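Local structure of putative invasin (Yersinia pseudotuberculosis IP 31758, 5N40) at residues N114-I119 and T215-T220; T10-V15 and L33-S38; F270-A275 and N339-G344. The protein is an adhesin of the invasin family that probably mediates bacterial attachment to host cells through a C-type lectin-like domain carried on immunoglobulin-like domains. The protein carries 1 engineered substitution. All coordinates share one frame; numbering follows the deposited sequence.

The three contacts succeed one another along a rod-like chain. Interaction 2 pairs the two strands of a hairpin in the first immunoglobulin-like domain, near the amino-terminal end; interaction 1 pairs strands at the edge of a sheet in the second; interaction 3 joins the start of one helix to a short second helix in the C-type lectin-like adhesion domain. Centres of interactions 2 and 3 are about 98 Å apart, on opposite sides of the chain's centre, with interaction 1 about 66 Å from the former and about 35 Å from the latter. None touches another: the nearest atoms of interactions 1 and 3 stay about 15 Å apart. Together they illustrate how polar side chains tie strands and helices together.

Interaction 1: N114-I119 and T215-T220; sequences NARKNI and TFNVIT
One amide oxygen, OD1 of Asn217, is gripped side-on by two nitrogens of Arg116, with that oxygen lying in the guanidinium plane. Arg116 NE donates from 2.7 Å to Asn217 OD1, on a lone pair, while NH2 reaches the same atom at 3.0 Å from above the carbonyl plane. The guanidinium and amide planes are nearly perpendicular, 87° apart. Arg116 gets there with CG anti to its backbone N (chi1 178°) and the chain extended as far as NE, its CG touching the Thr215 methyl CG2 at a slant. The other end of the amide is used as well: Asn217 ND2 gives an almost straight bond, 2.9 Å, to Asn118 OD1. Asn217 is therefore bridged to two residues on the same face of the sheet.

Beneath this polar row the backbones of 116-118 and 215-217 run parallel. Lys117 is the pivot, its N bonding Thr215 O and its O taking Asn217 N at 2.7 Å; Thr215 N to Ala115 O and Ile119 N to Asn217 O extend the ladder. Phe216, on the face opposite to Asn217, receives Ile119 CG1 against its CB at 3.8 Å and reaches on to Ile123. An Asx turn, Asn114 OD1 accepting from Arg116 N, leads into the short strand.

Arg116 NH2 also forms a salt bridge with Asp223. The chemistry implies an Asn217 amide fixed in rotation by donors at one end and an acceptor at the other, and an arginine that links the edge strand 116-118 to the chain that follows strand 209-217.

Interaction 2: T10-V15 and L33-S38; sequences TNSTLV and LTLRDS
Strands 13-22 and 28-34 run antiparallel where they meet here, with Thr13 and Thr34 as a hydrogen-bonded pair (Thr34 N to Thr13 O 2.9 Å, Thr13 N to Thr34 O 3.1 Å) and Leu14 and Leu33 as the adjoining non-hydrogen-bonded pair.

The two threonines stand next to each other on one face. Thr13 OG1 sits between its own backbone N and carbonyl carbon (chi1 66°), beside CB of Thr34, and a single water joins the hydroxyls, 2.8 Å from Thr13 OG1 and equally far from Thr34 OG1. Next along this face, the Arg36 chain bends at chi2 (-72°) and folds back, laying its guanidinium face over the Thr34 methyl CG2. Arg36 NH1 then bonds Leu35 O and Ser65 O.

Further along, side chains bond to the backbone across the contact. Ser12 OG accepts from Arg36 N at 2.9 Å in a nearly straight bond, and the same oxygen is bonded to Ser8 O, so it is held between two parts of the chain. Asn11 lays its CB against CB of Arg36 and sends ND2 to Asp37 O, 3.0 Å away, with that acceptor close to the amide plane. Asp37 itself turns its carboxylate to the backbone nitrogens of Asn39 and Asn41.

The face bearing the leucines is apolar. Leu14 CD1 meets CB of Leu33 obliquely at 4.0 Å, and both side chains reach Phe50 on strand 48-52, while Leu33 also touches Leu92. A hairpin with threonines on one face and leucines buried on the other fits the immunoglobulin-like fold of this invasin-type domain.

Interaction 3: F270-A275 and N339-G344; sequences FNQSQA and NGDVDG
A capping box opens helix 272-278, and the same N-terminal turn docks on the short helix 340-343. Asn271 OD1 accepts from Gln274 N at 2.8 Å, and Asn271 N in turn donates to Gln274 OE1 at 3.1 Å. The Ser273 hydroxyl also donates to Asn271 OD1, from above the carbonyl plane.

Across the contact, Gln272 N donates to Asp341 O at 2.9 Å, in the carbonyl plane and nearly straight. A water bound to Asp341 O, 2.6 Å away, accepts from Ser273 N, so two successive amides of the first helical turn reach one carbonyl of the other helix, one directly and the next through the water. With CG set between its backbone N and carbonyl carbon (chi1 65°) and its oxygen engaged in the cap, Asn271 turns ND2 to Val342 O in a weak bond of 3.4 Å.

Gln272 and Asp341 extend in company, with amide and carboxylate planes only 16° apart; the aliphatic CG of Gln272 rests 3.6 Å from Asp341 OD2. Their polar ends look elsewhere: Asp341 OD2 is bonded to His322 ND1, and Gln272 NE2 to Ser313 O. Arg312 gathers Phe270 O, Gly340 O and Gly344 O, bringing the backbones of both segments onto one guanidinium.

Helix 272-278 is thus joined at its first turn to helix 340-343 by backbone carbonyls, and both are tied by side chains to strand residues, in the C-type lectin-like fold of the adhesion domain.

Interaction 1: N114-I119 and T215-T220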
loop_
_atom_site.group_PDB
_atom_site.type_symbol
_atom_site.label_atom_id
_atom_site.label_comp_id
_atom_site.label_asym_id
_atom_site.label_seq_id
_atom_site.Cartn_x
_atom_site.Cartn_y
_atom_site.Cartn_z
ATOM N N ASN A 114 -1.264 -0.185 12.132
ATOM C CA ASN A 114 -0.412 -1.290 12.560
ATOM C C ASN A 114 0.260 -1.836 11.316
ATOM O O ASN A 114 -0.405 -2.043 10.295
ATOM C CB ASN A 114 -1.207 -2.388 13.278
ATOM C CG ASN A 114 -0.305 -3.405 13.973
ATOM O OD1 ASN A 114 0.698 -3.857 13.418
ATOM N ND2 ASN A 114 -0.658 -3.755 15.206
ATOM N N ALA A 115 1.568 -2.070 11.400
ATOM C CA ALA A 115 2.337 -2.429 10.217
ATOM C C ALA A 115 2.150 -3.878 9.805
ATOM O O ALA A 115 2.526 -4.231 8.684
ATOM C CB ALA A 115 3.826 -2.162 10.441
ATOM N N ARG A 116 1.578 -4.716 10.670
ATOM C CA ARG A 116 1.428 -6.139 10.386
ATOM C C ARG A 116 0.029 -6.578 10.778
ATOM O O ARG A 116 -0.354 -6.467 11.946
ATOM C CB ARG A 116 2.474 -6.967 11.136
ATOM C CG ARG A 116 2.330 -8.466 10.904
ATOM C CD ARG A 116 3.385 -9.265 11.632
ATOM N NE ARG A 116 3.136 -10.685 11.439
ATOM C CZ ARG A 116 3.580 -11.652 12.235
ATOM N NH1 ARG A 116 4.308 -11.360 13.307
ATOM N NH2 ARG A 116 3.277 -12.910 11.960
ATOM N N LYS A 117 -0.725 -7.077 9.804
ATOM C CA LYS A 117 -2.056 -7.604 10.052
ATOM C C LYS A 117 -2.189 -8.916 9.290
ATOM O O LYS A 117 -1.219 -9.423 8.718
ATOM C CB LYS A 117 -3.138 -6.589 9.656
ATOM C CG LYS A 117 -3.100 -5.276 10.436
ATOM C CD LYS A 117 -4.362 -4.443 10.178
ATOM C CE LYS A 117 -4.320 -3.089 10.901
ATOM N NZ LYS A 117 -5.591 -2.295 10.779
ATOM N N ASN A 118 -3.391 -9.480 9.308
ATOM C CA ASN A 118 -3.683 -10.734 8.632
ATOM C C ASN A 118 -4.338 -10.462 7.287
ATOM O O ASN A 118 -5.097 -9.501 7.131
ATOM C CB ASN A 118 -4.616 -11.616 9.468
ATOM C CG ASN A 118 -4.091 -11.864 10.864
ATOM O OD1 ASN A 118 -2.902 -12.118 11.058
ATOM N ND2 ASN A 118 -4.981 -11.778 11.856
ATOM N N ILE A 119 -4.062 -11.337 6.318
ATOM C CA ILE A 119 -4.778 -11.269 5.050
ATOM C C ILE A 119 -6.271 -11.267 5.333
ATOM O O ILE A 119 -6.776 -12.092 6.103
ATOM C CB ILE A 119 -4.368 -12.433 4.131
ATOM C CG1 ILE A 119 -2.949 -12.212 3.607
ATOM C CG2 ILE A 119 -5.342 -12.564 2.952
ATOM C CD1 ILE A 119 -2.390 -13.379 2.802
ATOM N N THR A 215 2.829 -5.760 6.234
ATOM C CA THR A 215 2.920 -7.210 6.258
ATOM C C THR A 215 1.519 -7.766 6.444
ATOM O O THR A 215 0.785 -7.310 7.322
ATOM C CB THR A 215 3.847 -7.678 7.384
ATOM O OG1 THR A 215 5.158 -7.146 7.164
ATOM C CG2 THR A 215 3.920 -9.204 7.453
ATOM N N PHE A 216 1.148 -8.731 5.608
ATOM C CA PHE A 216 -0.147 -9.396 5.706
ATOM C C PHE A 216 0.099 -10.883 5.893
ATOM O O PHE A 216 0.638 -11.550 5.001
ATOM C CB PHE A 216 -1.014 -9.119 4.475
ATOM C CG PHE A 216 -1.463 -7.685 4.358
ATOM C CD1 PHE A 216 -0.660 -6.722 3.742
ATOM C CD2 PHE A 216 -2.679 -7.285 4.876
ATOM C CE1 PHE A 216 -1.091 -5.404 3.632
ATOM C CE2 PHE A 216 -3.101 -5.978 4.783
ATOM C CZ PHE A 216 -2.306 -5.031 4.152
ATOM N N ASN A 217 -0.298 -11.392 7.055
ATOM C CA ASN A 217 -0.047 -12.781 7.408
ATOM C C ASN A 217 -0.910 -13.728 6.592
ATOM O O ASN A 217 -2.094 -13.475 6.366
ATOM C CB ASN A 217 -0.344 -13.007 8.885
ATOM C CG ASN A 217 0.517 -12.174 9.786
ATOM O OD1 ASN A 217 1.716 -12.021 9.553
ATOM N ND2 ASN A 217 -0.084 -11.644 10.854
ATOM N N VAL A 218 -0.307 -14.838 6.179
ATOM C CA VAL A 218 -1.012 -15.927 5.507
ATOM C C VAL A 218 -1.387 -16.982 6.544
ATOM O O VAL A 218 -0.622 -17.257 7.477
ATOM C CB VAL A 218 -0.139 -16.518 4.382
ATOM C CG1 VAL A 218 1.031 -17.319 4.957
ATOM C CG2 VAL A 218 -0.989 -17.354 3.439
ATOM N N ILE A 219 -2.565 -17.593 6.383
ATOM C CA ILE A 219 -3.061 -18.464 7.444
ATOM C C ILE A 219 -2.230 -19.740 7.531
ATOM O O ILE A 219 -2.131 -20.351 8.602
ATOM C CB ILE A 219 -4.559 -18.748 7.226
ATOM C CG1 ILE A 219 -5.189 -19.415 8.460
ATOM C CG2 ILE A 219 -4.777 -19.610 5.985
ATOM C CD1 ILE A 219 -5.254 -18.516 9.698
ATOM N N THR A 220 -1.592 -20.140 6.436
ATOM C CA THR A 220 -0.942 -21.438 6.330
ATOM C C THR A 220 0.496 -21.439 6.828
ATOM O O THR A 220 1.195 -22.444 6.653
ATOM C CB THR A 220 -0.994 -21.944 4.884
ATOM O OG1 THR A 220 -0.611 -20.911 3.965
ATOM C CG2 THR A 220 -2.389 -22.434 4.545
HETATM O O HOH W 1 5.367 -4.572 7.850
#

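Interaction 2: T10-V15 and L33-S38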
loop_
_atom_site.group_PDB
_atom_site.type_symbol
_atom_site.label_atom_id
_atom_site.label_comp_id
_atom_site.label_asym_id
_atom_site.label_seq_id
_atom_site.Cartn_x
_atom_site.Cartn_y
_atom_site.Cartn_z
ATOM N N THR A 10 -0.297 43.546 -30.952
ATOM C CA THR A 10 1.056 43.178 -31.352
ATOM C C THR A 10 2.118 44.069 -30.713
ATOM O O THR A 10 3.205 43.588 -30.378
ATOM C CB THR A 10 1.190 43.233 -32.879
ATOM O OG1 THR A 10 0.786 44.526 -33.352
ATOM C CG2 THR A 10 0.332 42.166 -33.528
ATOM N N ASN A 11 1.840 45.365 -30.543
ATOM C CA ASN A 11 2.796 46.228 -29.858
ATOM C C ASN A 11 2.693 46.100 -28.344
ATOM O O ASN A 11 3.684 46.319 -27.640
ATOM C CB ASN A 11 2.595 47.687 -30.266
ATOM C CG ASN A 11 2.939 47.937 -31.720
ATOM O OD1 ASN A 11 3.776 47.245 -32.297
ATOM N ND2 ASN A 11 2.286 48.923 -32.321
ATOM N N SER A 12 1.518 45.759 -27.830
ATOM C CA SER A 12 1.373 45.485 -26.410
ATOM C C SER A 12 1.942 44.112 -26.077
ATOM O O SER A 12 1.873 43.178 -26.879
ATOM C CB SER A 12 -0.094 45.536 -25.992
ATOM O OG SER A 12 -0.650 46.815 -26.214
ATOM N N THR A 13 2.492 43.991 -24.873
ATOM C CA THR A 13 3.047 42.727 -24.411
ATOM C C THR A 13 2.596 42.470 -22.982
ATOM O O THR A 13 2.380 43.403 -22.201
ATOM C CB THR A 13 4.581 42.715 -24.486
ATOM O OG1 THR A 13 5.120 43.672 -23.569
ATOM C CG2 THR A 13 5.047 43.043 -25.891
ATOM N N LEU A 14 2.415 41.190 -22.666
ATOM C CA LEU A 14 2.120 40.730 -21.314
ATOM C C LEU A 14 3.209 39.742 -20.928
ATOM O O LEU A 14 3.429 38.751 -21.633
ATOM C CB LEU A 14 0.740 40.076 -21.241
ATOM C CG LEU A 14 0.220 39.734 -19.842
ATOM C CD1 LEU A 14 -0.116 40.999 -19.054
ATOM C CD2 LEU A 14 -0.988 38.809 -19.921
ATOM N N VAL A 15 3.897 40.014 -19.823
ATOM C CA VAL A 15 5.002 39.178 -19.377
ATOM C C VAL A 15 4.870 38.928 -17.883
ATOM O O VAL A 15 4.149 39.629 -17.168
ATOM C CB VAL A 15 6.373 39.815 -19.698
ATOM C CG1 VAL A 15 6.437 40.214 -21.176
ATOM C CG2 VAL A 15 6.639 41.016 -18.802
ATOM N N LEU A 33 1.878 44.329 -17.938
ATOM C CA LEU A 33 1.345 44.717 -19.231
ATOM C C LEU A 33 2.044 45.984 -19.690
ATOM O O LEU A 33 2.097 46.967 -18.948
ATOM C CB LEU A 33 -0.160 44.967 -19.153
ATOM C CG LEU A 33 -0.806 45.588 -20.391
ATOM C CD1 LEU A 33 -0.854 44.592 -21.549
ATOM C CD2 LEU A 33 -2.201 46.112 -20.059
ATOM N N THR A 34 2.555 45.961 -20.916
ATOM C CA THR A 34 3.045 47.156 -21.601
ATOM C C THR A 34 2.002 47.476 -22.664
ATOM O O THR A 34 1.924 46.796 -23.688
ATOM C CB THR A 34 4.427 46.919 -22.191
ATOM O OG1 THR A 34 5.315 46.525 -21.135
ATOM C CG2 THR A 34 4.963 48.195 -22.879
ATOM N N LEU A 35 1.176 48.486 -22.395
ATOM C CA LEU A 35 0.020 48.793 -23.226
ATOM C C LEU A 35 0.405 49.841 -24.262
ATOM O O LEU A 35 0.820 50.951 -23.910
ATOM C CB LEU A 35 -1.144 49.274 -22.361
ATOM C CG LEU A 35 -2.492 49.437 -23.068
ATOM C CD1 LEU A 35 -2.968 48.121 -23.664
ATOM C CD2 LEU A 35 -3.538 49.992 -22.111
ATOM N N ARG A 36 0.275 49.487 -25.536
ATOM C CA ARG A 36 0.760 50.317 -26.631
ATOM C C ARG A 36 -0.305 50.413 -27.710
ATOM O O ARG A 36 -1.093 49.482 -27.907
ATOM C CB ARG A 36 2.056 49.752 -27.224
ATOM C CG ARG A 36 3.225 49.724 -26.243
ATOM C CD ARG A 36 3.752 51.141 -25.989
ATOM N NE ARG A 36 4.886 51.202 -25.063
ATOM C CZ ARG A 36 4.785 51.343 -23.742
ATOM N NH1 ARG A 36 3.595 51.413 -23.151
ATOM N NH2 ARG A 36 5.882 51.398 -22.999
ATOM N N ASP A 37 -0.334 51.555 -28.394
ATOM C CA ASP A 37 -1.252 51.730 -29.505
ATOM C C ASP A 37 -0.577 51.298 -30.808
ATOM O O ASP A 37 0.541 50.778 -30.818
ATOM C CB ASP A 37 -1.780 53.172 -29.558
ATOM C CG ASP A 37 -0.712 54.210 -29.933
ATOM O OD1 ASP A 37 0.358 53.851 -30.458
ATOM O OD2 ASP A 37 -0.962 55.413 -29.694
ATOM N N SER A 38 -1.286 51.484 -31.924
ATOM C CA SER A 38 -0.800 51.006 -33.214
ATOM C C SER A 38 0.448 51.745 -33.677
ATOM O O SER A 38 1.124 51.270 -34.596
ATOM C CB SER A 38 -1.897 51.145 -34.265
ATOM O OG SER A 38 -2.291 52.499 -34.395
HETATM O O HOH W 2 5.108 43.737 -20.729
#

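Interaction 3: F270-A275 and N339-G344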
loop_
_atom_site.group_PDB
_atom_site.type_symbol
_atom_site.label_atom_id
_atom_site.label_comp_id
_atom_site.label_asym_id
_atom_site.label_seq_id
_atom_site.Cartn_x
_atom_site.Cartn_y
_atom_site.Cartn_z
ATOM N N PHE A 270 6.596 -37.709 11.710
ATOM C CA PHE A 270 6.865 -38.675 12.765
ATOM C C PHE A 270 6.248 -40.028 12.435
ATOM O O PHE A 270 5.192 -40.110 11.804
ATOM C CB PHE A 270 6.293 -38.198 14.109
ATOM C CG PHE A 270 6.745 -36.828 14.510
ATOM C CD1 PHE A 270 6.103 -35.703 14.016
ATOM C CD2 PHE A 270 7.807 -36.664 15.381
ATOM C CE1 PHE A 270 6.522 -34.437 14.385
ATOM C CE2 PHE A 270 8.230 -35.401 15.752
ATOM C CZ PHE A 270 7.583 -34.288 15.253
ATOM N N ASN A 271 6.914 -41.092 12.879
ATOM C CA ASN A 271 6.271 -42.396 12.937
ATOM C C ASN A 271 5.561 -42.524 14.280
ATOM O O ASN A 271 5.597 -41.616 15.116
ATOM C CB ASN A 271 7.276 -43.530 12.710
ATOM C CG ASN A 271 8.322 -43.634 13.810
ATOM O OD1 ASN A 271 8.185 -43.057 14.889
ATOM N ND2 ASN A 271 9.381 -44.392 13.535
ATOM N N GLN A 272 4.907 -43.665 14.500
ATOM C CA GLN A 272 4.052 -43.801 15.675
ATOM C C GLN A 272 4.857 -43.710 16.970
ATOM O O GLN A 272 4.456 -43.020 17.914
ATOM C CB GLN A 272 3.276 -45.115 15.605
ATOM C CG GLN A 272 2.165 -45.222 16.632
ATOM C CD GLN A 272 0.978 -44.316 16.334
ATOM O OE1 GLN A 272 0.763 -43.894 15.195
ATOM N NE2 GLN A 272 0.182 -44.035 17.363
ATOM N N SER A 273 5.996 -44.403 17.042
ATOM C CA SER A 273 6.754 -44.410 18.290
ATOM C C SER A 273 7.305 -43.025 18.614
ATOM O O SER A 273 7.327 -42.618 19.782
ATOM C CB SER A 273 7.880 -45.442 18.216
ATOM O OG SER A 273 8.777 -45.148 17.166
ATOM N N GLN A 274 7.751 -42.286 17.596
ATOM C CA GLN A 274 8.229 -40.925 17.825
ATOM C C GLN A 274 7.113 -40.032 18.345
ATOM O O GLN A 274 7.331 -39.203 19.239
ATOM C CB GLN A 274 8.788 -40.339 16.533
ATOM C CG GLN A 274 10.123 -40.882 16.090
ATOM C CD GLN A 274 10.515 -40.320 14.742
ATOM O OE1 GLN A 274 9.749 -40.407 13.778
ATOM N NE2 GLN A 274 11.695 -39.710 14.669
ATOM N N ALA A 275 5.915 -40.169 17.778
ATOM C CA ALA A 275 4.798 -39.323 18.182
ATOM C C ALA A 275 4.461 -39.526 19.654
ATOM O O ALA A 275 4.375 -38.563 20.423
ATOM C CB ALA A 275 3.582 -39.618 17.308
ATOM N N ASN A 339 3.536 -51.015 6.483
ATOM C CA ASN A 339 3.872 -50.854 7.893
ATOM C C ASN A 339 3.816 -49.382 8.289
ATOM O O ASN A 339 4.846 -48.780 8.612
ATOM C CB ASN A 339 5.253 -51.444 8.182
ATOM C CG ASN A 339 5.481 -51.698 9.663
ATOM O OD1 ASN A 339 4.601 -51.460 10.491
ATOM N ND2 ASN A 339 6.668 -52.185 10.004
ATOM N N GLY A 340 2.612 -48.804 8.283
ATOM C CA GLY A 340 2.480 -47.366 8.469
ATOM C C GLY A 340 3.034 -46.877 9.794
ATOM O O GLY A 340 3.595 -45.781 9.874
ATOM N N ASP A 341 2.879 -47.674 10.854
ATOM C CA ASP A 341 3.295 -47.225 12.179
ATOM C C ASP A 341 4.795 -46.981 12.250
ATOM O O ASP A 341 5.247 -46.123 13.018
ATOM C CB ASP A 341 2.898 -48.248 13.244
ATOM C CG ASP A 341 1.534 -47.971 13.852
ATOM O OD1 ASP A 341 0.671 -47.372 13.170
ATOM O OD2 ASP A 341 1.334 -48.355 15.025
ATOM N N VAL A 342 5.579 -47.724 11.479
ATOM C CA VAL A 342 7.035 -47.676 11.564
ATOM C C VAL A 342 7.632 -46.824 10.452
ATOM O O VAL A 342 8.476 -45.964 10.705
ATOM C CB VAL A 342 7.611 -49.110 11.542
ATOM C CG1 VAL A 342 9.128 -49.087 11.430
ATOM C CG2 VAL A 342 7.187 -49.877 12.788
ATOM N N ASP A 343 7.213 -47.062 9.208
ATOM C CA ASP A 343 7.801 -46.387 8.057
ATOM C C ASP A 343 7.078 -45.102 7.674
ATOM O O ASP A 343 7.637 -44.298 6.917
ATOM C CB ASP A 343 7.815 -47.325 6.847
ATOM C CG ASP A 343 8.599 -48.595 7.103
ATOM O OD1 ASP A 343 9.493 -48.577 7.975
ATOM O OD2 ASP A 343 8.323 -49.610 6.431
ATOM N N GLY A 344 5.857 -44.892 8.168
ATOM C CA GLY A 344 5.101 -43.695 7.824
ATOM C C GLY A 344 5.613 -42.479 8.573
ATOM O O GLY A 344 5.774 -42.509 9.798
HETATM O O HOH W 3 6.732 -46.726 15.037
#